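Local coordinates for protein EF0056 (Enterococcus faecalis, PDB 6ORI) that is a calcium-binding enterococcal surface protein with immunoglobulin-like folding, of unknown function but probably connected with biofilm formation, at residues S15-Q20 / R71-E76; L34-K39 / G188-D193; R77-V82 / N112-N117; E150-I155 / D163-R168. All blocks are in the same frame, centred on the assembly; numbering follows the deposited sequence.

Contact 1. Residues S15-Q20 / R71-E76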
loop_
_atom_site.group_PDB
_atom_site.type_symbol
_atom_site.label_atom_id
_atom_site.label_comp_id
_atom_site.label_asym_id
_atom_site.label_seq_id
_atom_site.Cartn_x
_atom_site.Cartn_y
_atom_site.Cartn_z
ATOM N N SER A 15 0.361 8.856 2.866
ATOM C CA SER A 15 1.546 8.909 3.718
ATOM C C SER A 15 1.983 10.339 4.044
ATOM O O SER A 15 3.058 10.525 4.574
ATOM C CB SER A 15 2.711 8.104 3.107
ATOM O OG SER A 15 2.381 6.724 2.947
ATOM N N GLY A 16 1.152 11.337 3.747
ATOM C CA GLY A 16 1.546 12.722 3.988
ATOM C C GLY A 16 2.739 13.152 3.154
ATOM O O GLY A 16 3.427 14.113 3.502
ATOM N N ASN A 17 2.988 12.442 2.057
ATOM C CA ASN A 17 4.137 12.708 1.204
ATOM C C ASN A 17 4.023 14.119 0.662
ATOM O O ASN A 17 2.988 14.500 0.121
ATOM C CB ASN A 17 4.171 11.677 0.076
ATOM C CG ASN A 17 5.366 11.837 -0.824
ATOM O OD1 ASN A 17 6.493 11.984 -0.356
ATOM N ND2 ASN A 17 5.129 11.805 -2.128
ATOM N N THR A 18 5.108 14.878 0.780
ATOM C CA THR A 18 5.051 16.315 0.534
ATOM C C THR A 18 5.238 16.699 -0.933
ATOM O O THR A 18 4.646 17.678 -1.395
ATOM C CB THR A 18 6.088 17.056 1.389
ATOM O OG1 THR A 18 7.379 16.459 1.211
ATOM C CG2 THR A 18 5.699 16.990 2.865
ATOM N N PHE A 19 6.051 15.931 -1.659
ATOM C CA PHE A 19 6.366 16.244 -3.055
ATOM C C PHE A 19 6.012 15.088 -3.980
ATOM O O PHE A 19 6.584 13.998 -3.901
ATOM C CB PHE A 19 7.836 16.646 -3.205
ATOM C CG PHE A 19 8.195 17.903 -2.454
ATOM C CD1 PHE A 19 7.639 19.121 -2.813
ATOM C CD2 PHE A 19 9.083 17.865 -1.392
ATOM C CE1 PHE A 19 7.961 20.279 -2.123
ATOM C CE2 PHE A 19 9.408 19.019 -0.698
ATOM C CZ PHE A 19 8.845 20.226 -1.065
ATOM N N GLN A 20 5.048 15.349 -4.855
ATOM C CA GLN A 20 4.507 14.340 -5.751
ATOM C C GLN A 20 3.521 15.010 -6.695
ATOM O O GLN A 20 3.143 16.169 -6.510
ATOM C CB GLN A 20 3.789 13.244 -4.965
ATOM C CG GLN A 20 2.521 13.714 -4.235
ATOM C CD GLN A 20 1.799 12.577 -3.567
ATOM O OE1 GLN A 20 2.430 11.682 -3.018
ATOM N NE2 GLN A 20 0.471 12.593 -3.624
ATOM N N ARG A 71 2.877 5.031 -13.450
ATOM C CA ARG A 71 3.964 5.858 -12.995
ATOM C C ARG A 71 4.499 5.334 -11.686
ATOM O O ARG A 71 3.742 4.889 -10.815
ATOM C CB ARG A 71 3.550 7.319 -12.896
ATOM C CG ARG A 71 3.393 7.893 -14.313
ATOM C CD ARG A 71 3.223 9.365 -14.372
ATOM N NE ARG A 71 3.033 9.781 -15.755
ATOM C CZ ARG A 71 2.743 11.017 -16.114
ATOM N NH1 ARG A 71 2.583 11.968 -15.205
ATOM N NH2 ARG A 71 2.580 11.290 -17.391
ATOM N N LEU A 72 5.825 5.338 -11.563
ATOM C CA LEU A 72 6.521 4.859 -10.374
ATOM C C LEU A 72 7.413 6.000 -9.899
ATOM O O LEU A 72 8.341 6.420 -10.603
ATOM C CB LEU A 72 7.357 3.639 -10.698
ATOM C CG LEU A 72 8.215 3.114 -9.559
ATOM C CD1 LEU A 72 7.380 2.569 -8.409
ATOM C CD2 LEU A 72 9.164 2.053 -10.096
ATOM N N GLN A 73 7.098 6.541 -8.724
ATOM C CA GLN A 73 7.926 7.545 -8.065
ATOM C C GLN A 73 8.796 6.841 -7.028
ATOM O O GLN A 73 8.300 5.995 -6.259
ATOM C CB GLN A 73 7.094 8.644 -7.386
ATOM C CG GLN A 73 7.955 9.705 -6.682
ATOM C CD GLN A 73 7.167 10.927 -6.214
ATOM O OE1 GLN A 73 6.222 11.369 -6.868
ATOM N NE2 GLN A 73 7.579 11.496 -5.088
ATOM N N LEU A 74 10.088 7.174 -7.015
ATOM C CA LEU A 74 11.012 6.651 -6.015
ATOM C C LEU A 74 11.580 7.795 -5.200
ATOM O O LEU A 74 11.822 8.875 -5.705
ATOM C CB LEU A 74 12.165 5.891 -6.662
ATOM C CG LEU A 74 11.775 4.685 -7.481
ATOM C CD1 LEU A 74 13.035 4.106 -8.084
ATOM C CD2 LEU A 74 11.037 3.647 -6.672
ATOM N N ASP A 75 11.819 7.530 -3.929
ATOM C CA ASP A 75 12.481 8.472 -3.059
ATOM C C ASP A 75 13.617 9.164 -3.777
ATOM O O ASP A 75 14.459 8.488 -4.366
ATOM C CB ASP A 75 12.997 7.717 -1.842
ATOM C CG ASP A 75 13.276 8.616 -0.692
ATOM O OD1 ASP A 75 14.237 9.410 -0.784
ATOM O OD2 ASP A 75 12.545 8.517 0.321
ATOM N N GLU A 76 13.669 10.484 -3.692
ATOM C CA GLU A 76 14.744 11.247 -4.325
ATOM C C GLU A 76 16.126 10.746 -3.929
ATOM O O GLU A 76 17.079 10.806 -4.736
ATOM C CB GLU A 76 14.628 12.733 -3.965
ATOM C CG GLU A 76 13.455 13.458 -4.610
ATOM C CD GLU A 76 13.680 13.763 -6.094
ATOM O OE1 GLU A 76 12.842 14.485 -6.677
ATOM O OE2 GLU A 76 14.687 13.291 -6.676
#
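Gln73 reaches out to the backbone of Phe19 from strand 68-74, which is paired antiparallel with 113-117 on one side and 166-173 on the other; the contact ties the N-terminal loop 15-20 to this large sheet. Outside that sheet, the backbone of Ser15 bonds to Thr218 and Tyr399. The hydrogen bonding comes first. Gln73 NE2 donates to Phe19 O at 2.9 Å, nearly straight at 168°, and the bond lies in both the carbonyl plane and the Gln73 amide plane. The Gln73 side chain gets that far because CG stands anti to the backbone N (chi1 180°) and the chain stays extended. Within the loop, Asn17 ND2 donates to Gln20 OE1 at 2.8 Å and weakly to Phe19 O, which thus receives one strong donor and one weak one. Facing this carbonyl together, Asn17 ND2 and Gln73 NE2 lie 3.9 Å apart without bonding each other, their amide planes turned by 60°.

The packing is slight: Gln73 OE1 rests against Gln20 CB at 3.6 Å.

Contact 2. Residues L34-K39 / G188-D193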
loop_
_atom_site.group_PDB
_atom_site.type_symbol
_atom_site.label_atom_id
_atom_site.label_comp_id
_atom_site.label_asym_id
_atom_site.label_seq_id
_atom_site.Cartn_x
_atom_site.Cartn_y
_atom_site.Cartn_z
ATOM N N LEU A 34 -3.173 -1.998 -8.281
ATOM C CA LEU A 34 -1.844 -1.738 -8.820
ATOM C C LEU A 34 -0.910 -1.703 -7.634
ATOM O O LEU A 34 -1.120 -0.938 -6.695
ATOM C CB LEU A 34 -1.845 -0.411 -9.575
ATOM C CG LEU A 34 -0.555 -0.019 -10.278
ATOM C CD1 LEU A 34 -0.194 -1.018 -11.362
ATOM C CD2 LEU A 34 -0.689 1.386 -10.850
ATOM N N GLN A 35 0.093 -2.577 -7.625
ATOM C CA GLN A 35 1.015 -2.682 -6.504
ATOM C C GLN A 35 2.441 -2.819 -6.985
ATOM O O GLN A 35 2.697 -3.426 -8.025
ATOM C CB GLN A 35 0.702 -3.905 -5.657
ATOM C CG GLN A 35 -0.688 -3.978 -5.102
ATOM C CD GLN A 35 -0.941 -2.990 -4.013
ATOM O OE1 GLN A 35 -0.027 -2.521 -3.335
ATOM N NE2 GLN A 35 -2.187 -2.646 -3.845
ATOM N N PHE A 36 3.364 -2.254 -6.202
ATOM C CA PHE A 36 4.807 -2.369 -6.392
ATOM C C PHE A 36 5.360 -3.144 -5.223
ATOM O O PHE A 36 5.193 -2.740 -4.073
ATOM C CB PHE A 36 5.424 -0.970 -6.450
ATOM C CG PHE A 36 6.920 -0.933 -6.578
ATOM C CD1 PHE A 36 7.556 -1.222 -7.780
ATOM C CD2 PHE A 36 7.691 -0.584 -5.501
ATOM C CE1 PHE A 36 8.934 -1.163 -7.874
ATOM C CE2 PHE A 36 9.069 -0.522 -5.619
ATOM C CZ PHE A 36 9.669 -0.815 -6.793
ATOM N N ASN A 37 6.002 -4.275 -5.518
ATOM C CA ASN A 37 6.456 -5.179 -4.467
ATOM C C ASN A 37 7.959 -5.447 -4.600
ATOM O O ASN A 37 8.373 -6.394 -5.261
ATOM C CB ASN A 37 5.697 -6.499 -4.502
ATOM C CG ASN A 37 6.116 -7.423 -3.365
ATOM O OD1 ASN A 37 6.657 -6.973 -2.365
ATOM N ND2 ASN A 37 5.895 -8.704 -3.545
ATOM N N PRO A 38 8.770 -4.609 -3.948
ATOM C CA PRO A 38 10.227 -4.779 -3.965
ATOM C C PRO A 38 10.707 -5.721 -2.871
ATOM O O PRO A 38 10.087 -5.798 -1.782
ATOM C CB PRO A 38 10.729 -3.354 -3.674
ATOM C CG PRO A 38 9.701 -2.798 -2.734
ATOM C CD PRO A 38 8.373 -3.416 -3.172
ATOM N N LYS A 39 11.801 -6.417 -3.137
ATOM C CA LYS A 39 12.461 -7.185 -2.094
ATOM C C LYS A 39 13.029 -6.246 -1.028
ATOM O O LYS A 39 13.333 -5.076 -1.290
ATOM C CB LYS A 39 13.597 -8.002 -2.693
ATOM C CG LYS A 39 13.148 -9.131 -3.588
ATOM C CD LYS A 39 12.367 -10.177 -2.817
ATOM C CE LYS A 39 12.063 -11.357 -3.697
ATOM N NZ LYS A 39 10.698 -11.883 -3.436
ATOM N N GLY A 188 4.340 3.271 -0.328
ATOM C CA GLY A 188 4.947 2.427 0.688
ATOM C C GLY A 188 6.400 2.796 0.897
ATOM O O GLY A 188 6.820 3.850 0.448
ATOM N N TYR A 189 7.123 1.950 1.616
ATOM C CA TYR A 189 8.530 2.180 1.875
ATOM C C TYR A 189 9.349 0.933 1.735
ATOM O O TYR A 189 8.859 -0.171 1.927
ATOM C CB TYR A 189 8.780 2.865 3.230
ATOM C CG TYR A 189 8.456 2.010 4.439
ATOM C CD1 TYR A 189 7.153 1.895 4.915
ATOM C CD2 TYR A 189 9.444 1.307 5.095
ATOM C CE1 TYR A 189 6.865 1.104 6.014
ATOM C CE2 TYR A 189 9.167 0.517 6.191
ATOM C CZ TYR A 189 7.881 0.426 6.643
ATOM O OH TYR A 189 7.616 -0.378 7.741
ATOM N N PHE A 190 10.602 1.093 1.329
ATOM C CA PHE A 190 11.518 -0.025 1.237
ATOM C C PHE A 190 11.945 -0.511 2.604
ATOM O O PHE A 190 12.344 0.274 3.450
ATOM C CB PHE A 190 12.765 0.380 0.422
ATOM C CG PHE A 190 12.502 0.645 -1.046
ATOM C CD1 PHE A 190 12.537 -0.376 -1.966
ATOM C CD2 PHE A 190 12.265 1.942 -1.496
ATOM C CE1 PHE A 190 12.306 -0.110 -3.312
ATOM C CE2 PHE A 190 12.055 2.198 -2.844
ATOM C CZ PHE A 190 12.093 1.163 -3.741
ATOM N N LEU A 191 11.866 -1.814 2.794
ATOM C CA LEU A 191 12.317 -2.434 4.040
ATOM C C LEU A 191 13.813 -2.599 4.052
ATOM O O LEU A 191 14.448 -2.828 3.018
ATOM C CB LEU A 191 11.678 -3.806 4.230
ATOM C CG LEU A 191 10.161 -3.837 4.246
ATOM C CD1 LEU A 191 9.711 -5.260 4.517
ATOM C CD2 LEU A 191 9.606 -2.898 5.286
ATOM N N THR A 192 14.383 -2.490 5.238
ATOM C CA THR A 192 15.810 -2.616 5.420
ATOM C C THR A 192 16.027 -3.447 6.674
ATOM O O THR A 192 15.074 -3.972 7.238
ATOM C CB THR A 192 16.452 -1.250 5.585
ATOM O OG1 THR A 192 15.943 -0.623 6.767
ATOM C CG2 THR A 192 16.161 -0.364 4.386
ATOM N N ASP A 193 17.278 -3.573 7.107
ATOM C CA ASP A 193 17.606 -4.463 8.216
ATOM C C ASP A 193 17.167 -3.913 9.568
ATOM O O ASP A 193 17.274 -4.600 10.584
ATOM C CB ASP A 193 19.110 -4.762 8.234
ATOM C CG ASP A 193 19.479 -5.969 7.386
ATOM O OD1 ASP A 193 18.822 -7.026 7.532
ATOM O OD2 ASP A 193 20.425 -5.861 6.572
HETATM O O HOH W 1 11.702 -3.409 0.375
#
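Phe190 pushes its ring end against Phe36 and Pro38, joining the end of strand 31-38 to residues 188-193, at the end of the 184-189 region. Both belong to the large antiparallel sheet, consistent with an immunoglobulin-like fold. This is the tight part. Phe190 CE1 sits 3.6 Å from Pro38 CB, with Pro38 CG close by, and Phe190 CZ comes 3.9 Å from Phe36 CE2. Phe190 meets the Phe36 ring at its edge, near its plane. A chi1 of -68° sets Phe190 CG beside the backbone N and swings the ring toward the strand. Tyr167 adds edge-to-face contacts to both phenylalanines, and Leu74 also touches Phe190.

Past Pro38 no side chain touches across; Lys39 is exposed and points away. Here a water fills the bridging role: it donates to Lys39 O at 2.9 Å and accepts from Leu191 N at 2.9 Å. No direct hydrogen bond crosses between the segments, which implies that their direct cohesion is apolar, with the peptide groups at the outer end linked through solvent.

Contact 3. Residues R77-V82 / N112-N117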
loop_
_atom_site.group_PDB
_atom_site.type_symbol
_atom_site.label_atom_id
_atom_site.label_comp_id
_atom_site.label_asym_id
_atom_site.label_seq_id
_atom_site.Cartn_x
_atom_site.Cartn_y
_atom_site.Cartn_z
ATOM N N ARG A 77 16.270 10.259 -2.699
ATOM C CA ARG A 77 17.572 9.840 -2.209
ATOM C C ARG A 77 18.062 8.595 -2.930
ATOM O O ARG A 77 19.267 8.362 -3.026
ATOM C CB ARG A 77 17.507 9.610 -0.692
ATOM C CG ARG A 77 17.303 10.909 0.080
ATOM C CD ARG A 77 16.953 10.673 1.549
ATOM N NE ARG A 77 15.671 9.992 1.677
ATOM C CZ ARG A 77 15.245 9.364 2.769
ATOM N NH1 ARG A 77 15.987 9.332 3.873
ATOM N NH2 ARG A 77 14.074 8.763 2.764
ATOM N N LEU A 78 17.138 7.759 -3.413
ATOM C CA LEU A 78 17.483 6.639 -4.280
ATOM C C LEU A 78 17.532 7.071 -5.729
ATOM O O LEU A 78 18.414 6.640 -6.473
ATOM C CB LEU A 78 16.476 5.477 -4.145
ATOM C CG LEU A 78 16.439 4.791 -2.799
ATOM C CD1 LEU A 78 15.337 3.748 -2.814
ATOM C CD2 LEU A 78 17.783 4.161 -2.510
ATOM N N ALA A 79 16.559 7.867 -6.149
ATOM C CA ALA A 79 16.397 8.211 -7.551
ATOM C C ALA A 79 17.658 8.847 -8.132
ATOM O O ALA A 79 18.012 8.611 -9.301
ATOM C CB ALA A 79 15.207 9.143 -7.724
ATOM N N GLN A 80 18.365 9.629 -7.332
ATOM C CA GLN A 80 19.563 10.304 -7.813
ATOM C C GLN A 80 20.614 9.331 -8.350
ATOM O O GLN A 80 21.460 9.727 -9.150
ATOM C CB GLN A 80 20.151 11.160 -6.694
ATOM C CG GLN A 80 20.661 10.341 -5.534
ATOM C CD GLN A 80 21.274 11.168 -4.408
ATOM O OE1 GLN A 80 21.962 12.152 -4.658
ATOM N NE2 GLN A 80 21.023 10.755 -3.156
ATOM N N TYR A 81 20.546 8.069 -7.930
ATOM C CA TYR A 81 21.521 7.054 -8.334
ATOM C C TYR A 81 20.953 5.952 -9.211
ATOM O O TYR A 81 21.639 4.992 -9.532
ATOM C CB TYR A 81 22.205 6.422 -7.105
ATOM C CG TYR A 81 23.122 7.397 -6.385
ATOM C CD1 TYR A 81 24.170 8.005 -7.065
ATOM C CD2 TYR A 81 22.932 7.712 -5.055
ATOM C CE1 TYR A 81 25.019 8.898 -6.427
ATOM C CE2 TYR A 81 23.785 8.617 -4.404
ATOM C CZ TYR A 81 24.818 9.193 -5.100
ATOM O OH TYR A 81 25.653 10.086 -4.459
ATOM N N VAL A 82 19.699 6.055 -9.621
ATOM C CA VAL A 82 19.116 5.039 -10.500
ATOM C C VAL A 82 19.648 5.215 -11.919
ATOM O O VAL A 82 19.642 6.324 -12.451
ATOM C CB VAL A 82 17.586 5.106 -10.531
ATOM C CG1 VAL A 82 17.006 4.179 -11.593
ATOM C CG2 VAL A 82 17.004 4.746 -9.167
ATOM N N ASN A 112 12.129 12.154 -10.322
ATOM C CA ASN A 112 12.108 10.872 -9.647
ATOM C C ASN A 112 10.883 10.060 -9.999
ATOM O O ASN A 112 10.471 9.230 -9.192
ATOM C CB ASN A 112 12.224 11.047 -8.126
ATOM C CG ASN A 112 11.033 11.781 -7.517
ATOM O OD1 ASN A 112 10.373 12.565 -8.169
ATOM N ND2 ASN A 112 10.778 11.538 -6.245
ATOM N N ILE A 113 10.322 10.287 -11.189
ATOM C CA ILE A 113 9.184 9.530 -11.672
ATOM C C ILE A 113 9.549 8.815 -12.976
ATOM O O ILE A 113 10.185 9.407 -13.859
ATOM C CB ILE A 113 7.944 10.421 -11.861
ATOM C CG1 ILE A 113 7.685 11.224 -10.579
ATOM C CG2 ILE A 113 6.733 9.555 -12.247
ATOM C CD1 ILE A 113 6.484 12.161 -10.649
ATOM N N TRP A 114 9.162 7.556 -13.076
ATOM C CA TRP A 114 9.321 6.716 -14.240
ATOM C C TRP A 114 7.944 6.275 -14.747
ATOM O O TRP A 114 6.970 6.248 -14.000
ATOM C CB TRP A 114 10.137 5.478 -13.877
ATOM C CG TRP A 114 11.605 5.716 -13.699
ATOM C CD1 TRP A 114 12.578 5.398 -14.592
ATOM C CD2 TRP A 114 12.285 6.277 -12.563
ATOM N NE1 TRP A 114 13.816 5.714 -14.087
ATOM C CE2 TRP A 114 13.661 6.266 -12.852
ATOM C CE3 TRP A 114 11.869 6.772 -11.323
ATOM C CZ2 TRP A 114 14.616 6.746 -11.970
ATOM C CZ3 TRP A 114 12.841 7.251 -10.445
ATOM C CH2 TRP A 114 14.188 7.228 -10.782
ATOM N N LYS A 115 7.878 5.873 -16.010
ATOM C CA LYS A 115 6.609 5.524 -16.660
ATOM C C LYS A 115 6.720 4.290 -17.542
ATOM O O LYS A 115 7.758 4.053 -18.189
ATOM C CB LYS A 115 6.079 6.691 -17.506
ATOM C CG LYS A 115 6.998 7.112 -18.631
ATOM C CD LYS A 115 6.433 8.296 -19.426
ATOM C CE LYS A 115 7.423 8.673 -20.500
ATOM N NZ LYS A 115 6.882 9.667 -21.457
ATOM N N VAL A 116 5.663 3.486 -17.565
ATOM C CA VAL A 116 5.516 2.358 -18.496
ATOM C C VAL A 116 4.042 2.201 -18.785
ATOM O O VAL A 116 3.220 2.499 -17.932
ATOM C CB VAL A 116 6.149 1.070 -17.909
ATOM C CG1 VAL A 116 5.348 0.481 -16.758
ATOM C CG2 VAL A 116 6.350 0.033 -18.991
ATOM N N ASN A 117 3.675 1.780 -19.980
ATOM C CA ASN A 117 2.273 1.624 -20.275
ATOM C C ASN A 117 1.681 0.477 -19.472
ATOM O O ASN A 117 2.315 -0.539 -19.234
ATOM C CB ASN A 117 2.061 1.417 -21.772
ATOM C CG ASN A 117 2.287 2.676 -22.561
ATOM O OD1 ASN A 117 2.403 3.758 -21.997
ATOM N ND2 ASN A 117 2.283 2.550 -23.878
#
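With CG anti to the carbonyl carbon (chi1 -75°), the Trp114 indole extends from strand 113-117 toward Ala79 and Val82; Val82 has CG1 anti to its own backbone N (chi1 172°), which sets that methyl against the indole. The contact packs a short helix, 76-79, and the type I beta turn from Ala79 to Val82 against a strand of the large antiparallel sheet, consistent with an immunoglobulin-like fold. The turn is closed by the backbone bond from Val82 N to Ala79 O.

Trp114 uses its six-membered ring. Ala79 CB lies at the edge, in the ring plane, 3.7 Å from Trp114 CH2. The Val82 and Trp114 side chains come from opposite directions, and Val82 CB and both methyls lie near CZ2 and CH2, obliquely to the ring. Phe100 and Arg102 of strand 98-104 also touch the indole.

Asn112 stands at the corner where the chain turns. Its CB packs on Ala79 CB at 3.6 Å, while its ND2 bonds to Leu74 O, so the polar end of this buried side chain is turned to strand 68-74. The closest approach in the contact is from Val82 CG1 to Trp114 CZ2, 3.5 Å.

Contact 4. Residues E150-I155 / D163-R168. With CA (calcium ion), chain B.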
loop_
_atom_site.group_PDB
_atom_site.type_symbol
_atom_site.label_atom_id
_atom_site.label_comp_id
_atom_site.label_asym_id
_atom_site.label_seq_id
_atom_site.Cartn_x
_atom_site.Cartn_y
_atom_site.Cartn_z
ATOM N N GLU A 150 27.063 1.836 -0.441
ATOM C CA GLU A 150 27.648 3.154 -0.673
ATOM C C GLU A 150 26.557 4.216 -0.709
ATOM O O GLU A 150 26.728 5.304 -0.183
ATOM C CB GLU A 150 28.450 3.187 -1.968
ATOM C CG GLU A 150 29.648 2.269 -1.953
ATOM C CD GLU A 150 30.428 2.323 -3.256
ATOM O OE1 GLU A 150 30.487 3.412 -3.882
ATOM O OE2 GLU A 150 30.968 1.270 -3.657
ATOM N N ILE A 151 25.427 3.905 -1.329
ATOM C CA ILE A 151 24.309 4.839 -1.342
ATOM C C ILE A 151 23.771 5.074 0.071
ATOM O O ILE A 151 23.517 6.221 0.466
ATOM C CB ILE A 151 23.191 4.328 -2.274
ATOM C CG1 ILE A 151 23.699 4.298 -3.724
ATOM C CG2 ILE A 151 21.930 5.181 -2.131
ATOM C CD1 ILE A 151 22.772 3.559 -4.679
ATOM N N PHE A 152 23.584 4.005 0.836
ATOM C CA PHE A 152 23.080 4.158 2.205
ATOM C C PHE A 152 24.038 4.982 3.057
ATOM O O PHE A 152 23.600 5.791 3.884
ATOM C CB PHE A 152 22.817 2.792 2.845
ATOM C CG PHE A 152 21.483 2.187 2.487
ATOM C CD1 PHE A 152 20.809 2.525 1.315
ATOM C CD2 PHE A 152 20.913 1.250 3.329
ATOM C CE1 PHE A 152 19.563 1.949 1.028
ATOM C CE2 PHE A 152 19.673 0.686 3.039
ATOM C CZ PHE A 152 19.018 1.034 1.898
ATOM N N LYS A 153 25.334 4.773 2.874
ATOM C CA LYS A 153 26.335 5.526 3.619
ATOM C C LYS A 153 26.234 7.010 3.305
ATOM O O LYS A 153 26.288 7.847 4.213
ATOM C CB LYS A 153 27.730 5.010 3.271
ATOM C CG LYS A 153 28.854 5.689 4.027
ATOM C CD LYS A 153 30.212 5.195 3.534
ATOM C CE LYS A 153 31.341 5.590 4.470
ATOM N NZ LYS A 153 31.364 4.777 5.721
ATOM N N GLU A 154 26.093 7.332 2.022
ATOM C CA GLU A 154 25.980 8.719 1.584
ATOM C C GLU A 154 24.707 9.354 2.138
ATOM O O GLU A 154 24.723 10.496 2.608
ATOM C CB GLU A 154 25.986 8.826 0.058
ATOM C CG GLU A 154 26.384 10.201 -0.461
ATOM C CD GLU A 154 27.832 10.264 -0.913
ATOM O OE1 GLU A 154 28.678 10.817 -0.167
ATOM O OE2 GLU A 154 28.121 9.762 -2.024
ATOM N N ILE A 155 23.596 8.626 2.086
ATOM C CA ILE A 155 22.349 9.161 2.617
ATOM C C ILE A 155 22.526 9.413 4.106
ATOM O O ILE A 155 22.070 10.428 4.630
ATOM C CB ILE A 155 21.177 8.190 2.358
ATOM C CG1 ILE A 155 20.839 8.139 0.868
ATOM C CG2 ILE A 155 19.953 8.615 3.164
ATOM C CD1 ILE A 155 19.876 7.049 0.511
ATOM N N ASP A 163 13.751 9.271 8.047
ATOM C CA ASP A 163 12.894 9.367 6.857
ATOM C C ASP A 163 12.993 8.030 6.109
ATOM O O ASP A 163 14.044 7.682 5.541
ATOM C CB ASP A 163 13.357 10.478 5.901
ATOM C CG ASP A 163 12.901 11.874 6.299
ATOM O OD1 ASP A 163 12.043 12.035 7.172
ATOM O OD2 ASP A 163 13.387 12.841 5.664
ATOM N N ARG A 164 11.918 7.264 6.084
ATOM C CA ARG A 164 11.928 6.009 5.341
ATOM C C ARG A 164 12.003 6.276 3.833
ATOM O O ARG A 164 11.572 7.317 3.364
ATOM C CB ARG A 164 10.687 5.178 5.673
ATOM C CG ARG A 164 10.499 4.876 7.168
ATOM C CD ARG A 164 11.718 4.216 7.772
ATOM N NE ARG A 164 12.184 3.047 7.030
ATOM C CZ ARG A 164 12.174 1.782 7.465
ATOM N NH1 ARG A 164 12.648 0.818 6.666
ATOM N NH2 ARG A 164 11.694 1.472 8.675
ATOM N N LEU A 165 12.551 5.316 3.104
ATOM C CA LEU A 165 12.711 5.409 1.650
ATOM C C LEU A 165 11.413 5.045 0.975
ATOM O O LEU A 165 11.008 3.887 0.963
ATOM C CB LEU A 165 13.810 4.482 1.148
ATOM C CG LEU A 165 15.227 4.781 1.649
ATOM C CD1 LEU A 165 16.126 3.568 1.372
ATOM C CD2 LEU A 165 15.796 6.045 1.028
ATOM N N MET A 166 10.761 6.041 0.414
ATOM C CA MET A 166 9.449 5.844 -0.141
ATOM C C MET A 166 9.416 5.388 -1.581
ATOM O O MET A 166 10.385 5.541 -2.347
ATOM C CB MET A 166 8.644 7.124 0.008
ATOM C CG MET A 166 9.062 8.263 -0.898
ATOM S SD MET A 166 8.416 8.232 -2.595
ATOM C CE MET A 166 6.717 8.628 -2.281
ATOM N N TYR A 167 8.273 4.823 -1.946
ATOM C CA TYR A 167 7.899 4.641 -3.342
ATOM C C TYR A 167 6.409 4.929 -3.472
ATOM O O TYR A 167 5.663 4.806 -2.500
ATOM C CB TYR A 167 8.217 3.239 -3.837
ATOM C CG TYR A 167 7.595 2.107 -3.067
ATOM C CD1 TYR A 167 6.266 1.750 -3.240
ATOM C CD2 TYR A 167 8.362 1.358 -2.193
ATOM C CE1 TYR A 167 5.722 0.684 -2.510
ATOM C CE2 TYR A 167 7.842 0.297 -1.492
ATOM C CZ TYR A 167 6.536 -0.039 -1.662
ATOM O OH TYR A 167 6.053 -1.109 -0.937
ATOM N N ARG A 168 5.986 5.346 -4.660
ATOM C CA ARG A 168 4.569 5.494 -4.986
ATOM C C ARG A 168 4.337 4.967 -6.385
ATOM O O ARG A 168 5.023 5.389 -7.323
ATOM C CB ARG A 168 4.145 6.963 -4.893
ATOM C CG ARG A 168 2.681 7.241 -5.288
ATOM C CD ARG A 168 2.438 8.725 -5.544
ATOM N NE ARG A 168 1.027 9.079 -5.527
ATOM C CZ ARG A 168 0.507 10.163 -6.095
ATOM N NH1 ARG A 168 1.254 11.014 -6.779
ATOM N NH2 ARG A 168 -0.791 10.388 -5.967
HETATM CA CA CA B . 10.940 11.905 9.179
#
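Leu165 points its two methyls at helix 148-155, one toward Phe152 and the other toward Ile155; the helix packs here on the chain leading into the 166-173 region, part of a large antiparallel sheet consistent with an immunoglobulin-like fold. In Leu165 a chi1 of -63° places CG on the backbone N side, away from the carbonyl carbon, and chi2 is 165°, a conformation that sends the fork out toward the helix. CD1 comes 3.8 Å from Phe152 CE1 and stays almost as near CZ, an oblique approach to the ring. CD2 takes the other neighbour, lying 4.2 Å from Ile155 CD1.

On the helix, Phe152 and Ile155 are three residues apart and present their side chains to the same leucine. The Phe152 CB leaves the helix at an angle to the strand segment, but chi1 of -83° carries the ring round to Leu165. Ile155 already points across. Leu160 of helix 157-162 touches all three residues, and Leu78 and Arg77 also reach Leu165.

Two residues earlier, Asp163, the first residue after helix 157-162 to leave helical geometry, binds the calcium ion. Five oxygens, from Ser162, Gly372, Asp374, Leu400 and Asp402, share the metal with its carboxylate, which coordinates through OD1 at 2.3 Å.

In the fold
Strand 68-74 ties contacts 1, 3 and 4 together: strand 113-117 of contact 3 and strand 166-173 of contact 4 pair with it as neighbours. Contacts 1 and 3 have centres about 10 Å apart and share the backbone hydrogen bond between Leu72 N and Trp114 O, 2.8 Å. Contact 2 reaches the strand by packing, Leu72 CD1 to Phe36 CD1 at 3.8 Å and Leu74 CD2 to Phe190 CZ at 4.0 Å. It joins contact 4 through the backbone hydrogen bond of Phe190 N with Leu165 O, 2.8 Å, and contact 3 where Phe190 packs on Leu78. Calcium is bound directly in contact 4; the Asn17 side chain of contact 1 is about 11 Å from the same calcium ion. Arg77 of contact 3 reaches the Asp163 carbonyl beside that site.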